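Local coordinates for protein chitinase (Paenibacillus sp. FPU-7, PDB 5GZT) that probably acts as an endochitinase, hydrolysing beta-1,4 linkages between N-acetylglucosamine units at random positions within chitin and chitodextrins, at residues G309-G314 and E373-A378; G314-I319 and L393-K398; E869-L874 and F915-K920; I890-E895 and K920-K925. All coordinates share one frame; numbering follows the deposited sequence.

Contact 1 (G309-G314 and E373-A378); sequences GRINNG and EGFSDA
The backbones of I311 and G374 approach to 5.5 Å, CA to CA, where strand 303-312 of the first family 18 glycoside hydrolase TIM barrel runs out and a loop leads into helix 375-378. This is the C-terminal end of the barrel strands, the side on which enzymes of this fold carry their substrate site. No direct hydrogen bond joins the two segments. A water does so instead, accepting from I311 N at 2.7 Å and donating to E373 O at 2.8 Å, so that a strand amide and a loop carbonyl satisfy each other at one remove. G374 occupies the N-cap position, with its carbonyl O receiving A378 N at 2.9 Å. A beta carbon on G374 would run into CG2 of I311 and would also press on the carbonyl oxygen of E373; its lack of a side chain is what permits so close a passage.

I311 supplies the apolar half of the contact. Its CG1 stands anti to the carbonyl carbon (chi1 -56°) and the chain continues extended, carrying CD1 over the F375 ring. W408 stacks with the same ring, and F388 touches both I311 and A378, so helix 382-398 packs against strand and short helix alike. The methyl-to-ring meeting is a CH-pi contact: CD1 of I311 lies 3.7 Å from the centroid of the F375 ring and 9° off its normal.

Contact 2 (G314-I319 and L393-K398); sequences GKVVTI and LDFMNK
F395 reaches from helix 382-398 to V316 and T318 on strand 315-318, the second arm of a beta hairpin whose first arm, strand 303-312, belongs to the first family 18 TIM barrel. An aromatic side chain of an outer helix thus packs against a strand added to the barrel. The axes of strand 315-318 and helix 393-398 pass 8.5 Å apart at 37°, a gap bridged mainly by the one ring.

With CG anti to its amide nitrogen (chi1 -161°), F395 extends straight from the helix, and both V316 and T318 cross it at about a right angle. V316 sends in a single methyl: CG1 comes obliquely to the ring, 3.7 Å from CD2 of F395, and also brushes its CB and CG. Farther out the strand backbone takes over. The amide N of T318 sits in the plane of the ring at its edge, 3.9 Å from CE2 of F395, with the carbonyl carbon of V317 close beside it. The methyl CG2 of T318 approaches the same corner, 3.9 Å from CE2 of F395, and lies near CZ as well. L348 of helix 344-352 and Y399 also meet the phenylalanine. With an alanine here, the contact would probably lose the ring that V316 and T318 share, a gap opening beside V316 CG1 and T318 CG2. A polar tie is added one turn earlier in helix 382-398, V316 N hydrogen-bonding to OG of S391.

Contact 3 (E869-L874 and F915-K920); sequences ETREEL and FTALLK
Two adjoining helices of the outer layer of the second family 18 TIM barrel, 868-884 and 911-933, come together through R871, L874, A917 and L918. Their axes pass 9.9 Å apart in these segments, with a signed crossing angle of -43°, and the CA atoms of R871 and L918 approach to 5.9 Å. An arginine carries much of this interface, using its stem and its head differently.

The stem lies against L918: CG of R871 is 4.0 Å from CD1 of L918, and CD of R871 comes to 3.8 Å from the backbone N of L918. A bend at chi3 (-74°) then turns the head obliquely back toward the N-terminal end of segment 915-920 and lays the guanidinium flat upon A917, whose CB stands 3.6 Å above its plane and over its centre. NH1 meanwhile hydrogen-bonds to the carbonyl O of A865, which helps to fix the plane of the head. One turn on, CD2 of L874 meets CD1 of L918 at 4.3 Å; F861 of helix 861-864 also touches L918. A leucine in place of R871 would lack the guanidinium, and would probably leave A865 O without this donor and the methyl of A917 less well covered.

Because a guanidinium presents its N-H groups around its rim and has none on its faces, the same group can rest on a methyl and still serve a carbonyl, allowing a charged residue to take part in helix packing.

Contact 4 (I890-E895 and K920-K925); sequences IDLDWE and KLFREK
The ring of F922 receives L892 over one face, with CD1 of L892 4.3 Å from the ring centroid and 7° off the normal, a CH-pi contact. The second leucine methyl, CD2, reaches CE2 of F922 at 4.0 Å. CG2 of I890 comes to the same CE2 obliquely, at 4.1 Å, its side chain crossing the phenylalanine at about a right angle. The leucine, with CG anti to its carbonyl carbon (chi1 -59°) and chi2 extended, brings its methyls to the ring from the opposite direction.

Around this first shell, V851 and I853 of the neighbouring strand 848-854 touch I890, and I853 also touches L892. L918 and L919, a turn earlier in helix 911-933, meet L892, while A878 of helix 868-884 reaches the phenylalanine. Backbone hydrogen bonds of I890 with E938 and A940, L892 with A940, and D891 with V851 and I853 lock the strand between its neighbours.

Residues 890-895, IDLDWE, match the end of the DxxDxDxE signature of family 18 chitinases, whose glutamate is the catalytic acid. Strand alternation sends D891 and D893 to the other side, where D891 OD2 bonds to S852 OG and D893 OD2 to Y769 OH. The chemistry thus divides by side: apolar contacts seat the strand on its helix, and hydrogen bonds help to orient the acid side chains of what is probably the active site.

How the contacts relate
Following the chain past the N-terminal beta-strand region, contact 1 opens at 309-314 and closes a loop at 373-378; contact 2 opens at the shared G314 and closes later, at 393-398, so the two cross. Their centres lie 11 Å apart, and the hairpin pairing of R310 with V317 joins them in the first TIM barrel. In the second barrel contacts 3 and 4 cross likewise, opening at 869-874 and 890-895 and closing at 915-920 and 920-925, which share K920; they tie helix 868-884 and strand 889-893 to the one helix 911-933. Centres here are 8 Å apart, with a salt bridge from E872 to K925. Between the pairs, on opposite sides of the chain's centre, nothing touches.

Contact 1 (G309-G314 and E373-A378)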
# COMPACT_ATOMS: atom_id res chain seq x y z
N GLY B 309 -16.60 4.94 -4.59
CA GLY B 309 -17.68 4.87 -5.52
C GLY B 309 -18.87 4.19 -4.92
O GLY B 309 -18.74 3.37 -4.03
N ARG B 310 -20.05 4.53 -5.44
CA ARG B 310 -21.29 4.02 -4.91
C ARG B 310 -22.19 3.36 -5.97
O ARG B 310 -21.97 3.45 -7.19
CB ARG B 310 -22.01 5.13 -4.15
CG ARG B 310 -21.34 5.55 -2.83
CD ARG B 310 -21.39 4.39 -1.85
NE ARG B 310 -20.51 4.43 -0.71
CZ ARG B 310 -20.81 4.96 0.48
NH1 ARG B 310 -21.95 5.57 0.69
NH2 ARG B 310 -19.95 4.85 1.48
N ILE B 311 -23.21 2.70 -5.48
CA ILE B 311 -24.15 2.08 -6.38
C ILE B 311 -25.51 2.78 -6.40
O ILE B 311 -26.22 2.80 -5.39
CB ILE B 311 -24.33 0.62 -6.02
CG1 ILE B 311 -22.94 -0.05 -6.02
CG2 ILE B 311 -25.29 -0.05 -7.01
CD1 ILE B 311 -22.96 -1.45 -5.49
N ASN B 312 -25.87 3.32 -7.57
CA ASN B 312 -27.23 3.84 -7.81
C ASN B 312 -27.88 3.25 -9.10
O ASN B 312 -27.27 3.31 -10.16
CB ASN B 312 -27.20 5.34 -7.96
CG ASN B 312 -28.57 5.96 -7.74
OD1 ASN B 312 -29.40 5.41 -7.00
ND2 ASN B 312 -28.79 7.11 -8.34
N ASN B 313 -29.11 2.72 -8.98
CA ASN B 313 -29.78 2.04 -10.11
C ASN B 313 -28.81 1.04 -10.71
O ASN B 313 -28.55 1.09 -11.92
CB ASN B 313 -30.25 3.01 -11.23
CG ASN B 313 -31.21 4.10 -10.74
OD1 ASN B 313 -31.15 5.23 -11.22
ND2 ASN B 313 -32.11 3.76 -9.82
N GLY B 314 -28.20 0.24 -9.84
CA GLY B 314 -27.37 -0.90 -10.22
C GLY B 314 -26.13 -0.58 -10.98
O GLY B 314 -25.51 -1.49 -11.53
N GLU B 373 -25.26 0.70 0.03
CA GLU B 373 -26.34 -0.17 -0.49
C GLU B 373 -26.11 -0.54 -1.95
O GLU B 373 -25.27 0.11 -2.66
CB GLU B 373 -27.65 0.60 -0.45
CG GLU B 373 -27.97 1.09 0.95
CD GLU B 373 -29.30 1.82 1.09
OE1 GLU B 373 -29.86 1.61 2.19
OE2 GLU B 373 -29.72 2.60 0.17
N GLY B 374 -26.86 -1.55 -2.39
CA GLY B 374 -26.91 -1.87 -3.79
C GLY B 374 -26.23 -3.14 -4.26
O GLY B 374 -26.51 -3.60 -5.34
N PHE B 375 -25.26 -3.65 -3.50
CA PHE B 375 -24.61 -4.89 -3.86
C PHE B 375 -25.53 -6.14 -3.95
O PHE B 375 -25.29 -6.93 -4.81
CB PHE B 375 -23.41 -5.25 -2.93
CG PHE B 375 -22.15 -4.53 -3.25
CD1 PHE B 375 -21.52 -4.72 -4.44
CD2 PHE B 375 -21.59 -3.62 -2.34
CE1 PHE B 375 -20.34 -4.04 -4.75
CE2 PHE B 375 -20.45 -2.93 -2.64
CZ PHE B 375 -19.82 -3.14 -3.85
N SER B 376 -26.46 -6.38 -3.02
CA SER B 376 -27.23 -7.62 -3.03
C SER B 376 -27.99 -7.70 -4.38
O SER B 376 -27.82 -8.68 -5.17
CB SER B 376 -28.12 -7.73 -1.80
OG SER B 376 -28.58 -9.07 -1.63
N ASP B 377 -28.68 -6.58 -4.70
CA ASP B 377 -29.35 -6.40 -6.00
C ASP B 377 -28.42 -6.41 -7.19
O ASP B 377 -28.72 -7.04 -8.21
CB ASP B 377 -30.21 -5.10 -6.05
CG ASP B 377 -31.42 -5.17 -5.17
OD1 ASP B 377 -31.71 -6.18 -4.50
OD2 ASP B 377 -32.13 -4.17 -5.13
N ALA B 378 -27.29 -5.71 -7.11
CA ALA B 378 -26.38 -5.68 -8.25
C ALA B 378 -25.88 -7.07 -8.64
O ALA B 378 -25.59 -7.32 -9.80
CB ALA B 378 -25.20 -4.77 -7.98
O HOH W 1 -23.84 2.46 -2.86

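Contact 2 (G314-I319 and L393-K398)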
# COMPACT_ATOMS: atom_id res chain seq x y z
N GLY B 314 -28.20 0.24 -9.84
CA GLY B 314 -27.37 -0.90 -10.22
C GLY B 314 -26.13 -0.58 -10.98
O GLY B 314 -25.51 -1.49 -11.53
N LYS B 315 -25.77 0.70 -11.00
CA LYS B 315 -24.55 1.18 -11.61
C LYS B 315 -23.66 1.98 -10.61
O LYS B 315 -24.09 2.51 -9.59
CB LYS B 315 -24.88 2.09 -12.78
CG LYS B 315 -25.74 1.44 -13.86
CD LYS B 315 -26.70 2.48 -14.44
CE LYS B 315 -27.50 1.94 -15.61
NZ LYS B 315 -27.54 2.99 -16.65
N VAL B 316 -22.42 2.11 -11.02
CA VAL B 316 -21.39 2.74 -10.25
C VAL B 316 -21.30 4.24 -10.54
O VAL B 316 -20.95 4.63 -11.65
CB VAL B 316 -20.01 2.09 -10.54
CG1 VAL B 316 -18.90 2.79 -9.71
CG2 VAL B 316 -20.04 0.59 -10.27
N VAL B 317 -21.45 5.03 -9.47
CA VAL B 317 -21.53 6.49 -9.50
C VAL B 317 -20.62 7.13 -8.47
O VAL B 317 -20.25 6.49 -7.50
CB VAL B 317 -22.95 6.95 -9.18
CG1 VAL B 317 -23.93 6.57 -10.32
CG2 VAL B 317 -23.44 6.39 -7.85
N THR B 318 -20.28 8.39 -8.64
CA THR B 318 -19.57 9.08 -7.59
C THR B 318 -20.45 9.16 -6.31
O THR B 318 -21.70 9.00 -6.35
CB THR B 318 -19.12 10.48 -8.03
OG1 THR B 318 -20.25 11.21 -8.47
CG2 THR B 318 -18.14 10.43 -9.11
N ILE B 319 -19.81 9.33 -5.14
CA ILE B 319 -20.55 9.32 -3.85
C ILE B 319 -21.59 10.46 -3.73
O ILE B 319 -22.64 10.32 -3.11
CB ILE B 319 -19.57 9.32 -2.64
CG1 ILE B 319 -20.24 8.85 -1.38
CG2 ILE B 319 -18.88 10.66 -2.48
CD1 ILE B 319 -19.24 8.65 -0.20
N LEU B 393 -16.32 -0.79 -14.94
CA LEU B 393 -15.26 -0.53 -15.92
C LEU B 393 -15.32 0.88 -16.49
O LEU B 393 -14.29 1.56 -16.68
CB LEU B 393 -15.18 -1.64 -17.01
CG LEU B 393 -14.24 -2.82 -16.64
CD1 LEU B 393 -14.91 -3.80 -15.66
CD2 LEU B 393 -13.71 -3.55 -17.88
N ASP B 394 -16.53 1.38 -16.72
CA ASP B 394 -16.67 2.80 -17.17
C ASP B 394 -16.03 3.80 -16.21
O ASP B 394 -15.31 4.76 -16.65
CB ASP B 394 -18.16 3.17 -17.37
CG ASP B 394 -18.79 2.45 -18.60
OD1 ASP B 394 -18.04 2.22 -19.56
OD2 ASP B 394 -19.99 2.08 -18.55
N PHE B 395 -16.32 3.58 -14.91
CA PHE B 395 -15.76 4.45 -13.85
C PHE B 395 -14.26 4.43 -13.92
O PHE B 395 -13.61 5.53 -14.07
CB PHE B 395 -16.26 4.01 -12.49
CG PHE B 395 -16.10 5.07 -11.43
CD1 PHE B 395 -14.84 5.36 -10.90
CD2 PHE B 395 -17.21 5.79 -10.99
CE1 PHE B 395 -14.70 6.36 -9.93
CE2 PHE B 395 -17.06 6.75 -10.00
CZ PHE B 395 -15.80 7.06 -9.51
N MET B 396 -13.72 3.19 -13.92
CA MET B 396 -12.27 2.95 -13.96
C MET B 396 -11.64 3.67 -15.13
O MET B 396 -10.63 4.41 -14.99
CB MET B 396 -11.97 1.44 -14.01
CG MET B 396 -10.50 1.07 -13.83
SD MET B 396 -10.10 -0.66 -14.16
CE MET B 396 -9.75 -0.44 -15.90
N ASN B 397 -12.24 3.44 -16.31
CA ASN B 397 -11.78 4.09 -17.56
C ASN B 397 -12.00 5.55 -17.60
O ASN B 397 -11.09 6.30 -18.06
CB ASN B 397 -12.45 3.45 -18.78
CG ASN B 397 -12.04 2.03 -18.93
OD1 ASN B 397 -12.87 1.11 -19.10
ND2 ASN B 397 -10.75 1.81 -18.79
N LYS B 398 -13.17 6.01 -17.11
CA LYS B 398 -13.46 7.46 -17.12
C LYS B 398 -12.40 8.24 -16.38
O LYS B 398 -11.89 9.23 -16.90
CB LYS B 398 -14.83 7.76 -16.52
CG LYS B 398 -15.17 9.25 -16.28
CD LYS B 398 -16.68 9.41 -16.10
CE LYS B 398 -17.14 10.80 -15.70
NZ LYS B 398 -16.87 11.84 -16.72

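Contact 3 (E869-L874 and F915-K920)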
# COMPACT_ATOMS: atom_id res chain seq x y z
N GLU B 869 51.96 25.96 1.70
CA GLU B 869 52.59 27.23 1.48
C GLU B 869 51.56 28.25 1.08
O GLU B 869 51.63 29.35 1.50
CB GLU B 869 53.68 27.14 0.36
CG GLU B 869 54.92 26.41 0.80
CD GLU B 869 54.87 24.86 0.65
OE1 GLU B 869 53.84 24.24 0.27
OE2 GLU B 869 55.94 24.26 0.93
N THR B 870 50.63 27.89 0.23
CA THR B 870 49.62 28.89 -0.22
C THR B 870 48.65 29.23 0.92
O THR B 870 48.20 30.39 1.06
CB THR B 870 48.87 28.42 -1.44
OG1 THR B 870 48.32 27.13 -1.21
CG2 THR B 870 49.83 28.31 -2.64
N ARG B 871 48.35 28.24 1.75
CA ARG B 871 47.42 28.43 2.90
C ARG B 871 48.04 29.42 3.89
O ARG B 871 47.42 30.39 4.31
CB ARG B 871 47.14 27.06 3.59
CG ARG B 871 46.36 26.17 2.67
CD ARG B 871 45.75 24.97 3.28
NE ARG B 871 46.69 23.93 3.61
CZ ARG B 871 46.97 22.83 2.90
NH1 ARG B 871 46.44 22.59 1.77
NH2 ARG B 871 47.80 21.92 3.41
N GLU B 872 49.32 29.19 4.18
CA GLU B 872 50.14 30.04 4.98
C GLU B 872 50.15 31.48 4.47
O GLU B 872 49.87 32.44 5.24
CB GLU B 872 51.56 29.43 5.05
CG GLU B 872 52.60 30.28 5.76
CD GLU B 872 52.49 30.15 7.26
OE1 GLU B 872 51.82 29.15 7.71
OE2 GLU B 872 53.08 31.04 7.96
N GLU B 873 50.41 31.64 3.19
CA GLU B 873 50.45 32.96 2.64
C GLU B 873 49.07 33.69 2.70
O GLU B 873 48.98 34.87 3.09
CB GLU B 873 50.91 32.86 1.18
CG GLU B 873 51.09 34.21 0.58
CD GLU B 873 51.57 34.15 -0.87
OE1 GLU B 873 51.45 33.08 -1.55
OE2 GLU B 873 52.06 35.24 -1.26
N LEU B 874 48.01 32.98 2.36
CA LEU B 874 46.68 33.58 2.40
C LEU B 874 46.34 33.92 3.88
O LEU B 874 45.87 35.02 4.19
CB LEU B 874 45.59 32.67 1.76
CG LEU B 874 44.21 33.38 1.78
CD1 LEU B 874 44.18 34.40 0.69
CD2 LEU B 874 43.01 32.45 1.63
N PHE B 915 39.84 22.75 2.07
CA PHE B 915 39.04 23.70 2.84
C PHE B 915 39.19 23.43 4.33
O PHE B 915 39.40 24.36 5.12
CB PHE B 915 37.59 23.66 2.39
CG PHE B 915 36.70 24.74 2.98
CD1 PHE B 915 37.15 26.03 3.19
CD2 PHE B 915 35.36 24.46 3.30
CE1 PHE B 915 36.31 27.00 3.68
CE2 PHE B 915 34.55 25.43 3.83
CZ PHE B 915 35.02 26.71 4.00
N THR B 916 39.18 22.16 4.69
CA THR B 916 39.36 21.74 6.08
C THR B 916 40.77 22.19 6.52
O THR B 916 40.98 22.73 7.65
CB THR B 916 39.20 20.23 6.17
OG1 THR B 916 37.87 19.91 5.74
CG2 THR B 916 39.52 19.72 7.60
N ALA B 917 41.78 21.97 5.68
CA ALA B 917 43.17 22.35 6.08
C ALA B 917 43.33 23.85 6.14
O ALA B 917 44.03 24.38 7.03
CB ALA B 917 44.23 21.69 5.11
N LEU B 918 42.60 24.56 5.28
CA LEU B 918 42.59 26.03 5.29
C LEU B 918 42.02 26.61 6.60
O LEU B 918 42.62 27.46 7.21
CB LEU B 918 41.85 26.56 4.08
CG LEU B 918 41.90 28.08 3.94
CD1 LEU B 918 43.24 28.56 3.47
CD2 LEU B 918 40.90 28.53 2.93
N LEU B 919 40.88 26.10 7.00
CA LEU B 919 40.22 26.50 8.26
C LEU B 919 41.05 26.14 9.42
O LEU B 919 41.20 26.93 10.37
CB LEU B 919 38.82 25.90 8.34
CG LEU B 919 37.87 26.50 7.30
CD1 LEU B 919 36.54 25.78 7.27
CD2 LEU B 919 37.67 28.00 7.48
N LYS B 920 41.63 24.93 9.40
CA LYS B 920 42.48 24.52 10.51
C LYS B 920 43.64 25.51 10.68
O LYS B 920 44.04 25.88 11.82
CB LYS B 920 43.05 23.11 10.26
CG LYS B 920 44.04 22.63 11.29
CD LYS B 920 44.63 21.28 10.90
CE LYS B 920 45.44 20.80 12.11
NZ LYS B 920 45.74 19.39 11.74

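Contact 4 (I890-E895 and K920-K925)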
# COMPACT_ATOMS: atom_id res chain seq x y z
N ILE B 890 37.56 36.94 11.20
CA ILE B 890 37.52 36.66 9.78
C ILE B 890 36.36 35.66 9.47
O ILE B 890 36.19 34.61 10.11
CB ILE B 890 38.89 36.07 9.31
CG1 ILE B 890 39.97 37.13 9.33
CG2 ILE B 890 38.81 35.53 7.88
CD1 ILE B 890 41.38 36.55 9.30
N ASP B 891 35.57 36.00 8.48
CA ASP B 891 34.61 35.09 7.89
C ASP B 891 35.02 34.76 6.48
O ASP B 891 35.45 35.67 5.74
CB ASP B 891 33.27 35.80 7.86
CG ASP B 891 32.19 34.96 7.12
OD1 ASP B 891 31.79 33.86 7.58
OD2 ASP B 891 31.74 35.49 6.08
N LEU B 892 35.01 33.49 6.11
CA LEU B 892 35.34 33.06 4.73
C LEU B 892 34.10 32.58 4.01
O LEU B 892 33.42 31.68 4.49
CB LEU B 892 36.36 31.93 4.75
CG LEU B 892 37.70 32.15 5.40
CD1 LEU B 892 38.63 30.96 5.21
CD2 LEU B 892 38.35 33.42 4.90
N ASP B 893 33.86 33.13 2.84
CA ASP B 893 32.67 32.88 2.04
C ASP B 893 33.13 32.38 0.69
O ASP B 893 33.22 33.15 -0.23
CB ASP B 893 31.72 34.14 1.83
CG ASP B 893 31.13 34.70 3.17
OD1 ASP B 893 31.38 34.04 4.18
OD2 ASP B 893 30.39 35.76 3.25
N TRP B 894 33.41 31.08 0.61
CA TRP B 894 33.93 30.43 -0.55
C TRP B 894 32.72 29.83 -1.25
O TRP B 894 32.02 28.98 -0.66
CB TRP B 894 34.89 29.39 -0.11
CG TRP B 894 35.56 28.59 -1.22
CD1 TRP B 894 35.19 28.49 -2.59
CD2 TRP B 894 36.61 27.64 -1.04
NE1 TRP B 894 36.03 27.59 -3.21
CE2 TRP B 894 36.89 27.06 -2.30
CE3 TRP B 894 37.39 27.27 0.05
CZ2 TRP B 894 37.93 26.16 -2.49
CZ3 TRP B 894 38.41 26.32 -0.12
CH2 TRP B 894 38.67 25.80 -1.41
N GLU B 895 32.45 30.30 -2.47
CA GLU B 895 31.21 29.95 -3.17
C GLU B 895 31.51 29.26 -4.49
O GLU B 895 31.51 29.94 -5.53
CB GLU B 895 30.33 31.20 -3.39
CG GLU B 895 29.93 31.79 -2.04
CD GLU B 895 28.90 32.91 -2.12
OE1 GLU B 895 28.23 33.04 -3.13
OE2 GLU B 895 28.71 33.62 -1.12
N LYS B 920 41.63 24.93 9.40
CA LYS B 920 42.48 24.52 10.51
C LYS B 920 43.64 25.51 10.68
O LYS B 920 44.04 25.88 11.82
CB LYS B 920 43.05 23.11 10.26
CG LYS B 920 44.04 22.63 11.29
CD LYS B 920 44.63 21.28 10.90
CE LYS B 920 45.44 20.80 12.11
NZ LYS B 920 45.74 19.39 11.74
N LEU B 921 44.25 25.89 9.57
CA LEU B 921 45.44 26.80 9.63
C LEU B 921 44.97 28.19 10.06
O LEU B 921 45.61 28.85 10.89
CB LEU B 921 46.15 26.86 8.29
CG LEU B 921 47.36 27.81 8.36
CD1 LEU B 921 48.40 27.18 9.26
CD2 LEU B 921 48.00 27.89 6.99
N PHE B 922 43.88 28.66 9.51
CA PHE B 922 43.34 29.99 9.92
C PHE B 922 43.06 30.04 11.44
O PHE B 922 43.43 31.03 12.12
CB PHE B 922 42.08 30.40 9.17
CG PHE B 922 42.31 31.20 7.90
CD1 PHE B 922 42.94 30.67 6.81
CD2 PHE B 922 41.83 32.47 7.80
CE1 PHE B 922 43.13 31.43 5.71
CE2 PHE B 922 41.97 33.20 6.69
CZ PHE B 922 42.63 32.71 5.64
N ARG B 923 42.48 28.95 11.99
CA ARG B 923 42.20 28.90 13.46
C ARG B 923 43.47 28.87 14.26
O ARG B 923 43.59 29.62 15.24
CB ARG B 923 41.35 27.72 13.82
CG ARG B 923 40.93 27.56 15.29
CD ARG B 923 41.10 28.79 16.24
NE ARG B 923 40.24 29.81 16.06
CZ ARG B 923 40.19 31.06 16.49
NH1 ARG B 923 41.03 31.85 17.14
NH2 ARG B 923 39.02 31.61 16.09
N GLU B 924 44.47 28.12 13.81
CA GLU B 924 45.77 28.17 14.48
C GLU B 924 46.36 29.57 14.48
O GLU B 924 46.77 30.09 15.52
CB GLU B 924 46.73 27.16 13.83
CG GLU B 924 48.11 27.21 14.40
CD GLU B 924 49.06 26.16 13.77
OE1 GLU B 924 49.30 26.13 12.57
OE2 GLU B 924 49.54 25.38 14.51
N LYS B 925 46.39 30.22 13.35
CA LYS B 925 46.97 31.57 13.30
C LYS B 925 46.20 32.55 14.13
O LYS B 925 46.77 33.44 14.65
CB LYS B 925 47.04 32.05 11.87
CG LYS B 925 48.06 31.18 11.14
CD LYS B 925 48.66 31.81 9.95
CE LYS B 925 49.63 30.86 9.29
NZ LYS B 925 50.90 30.57 10.04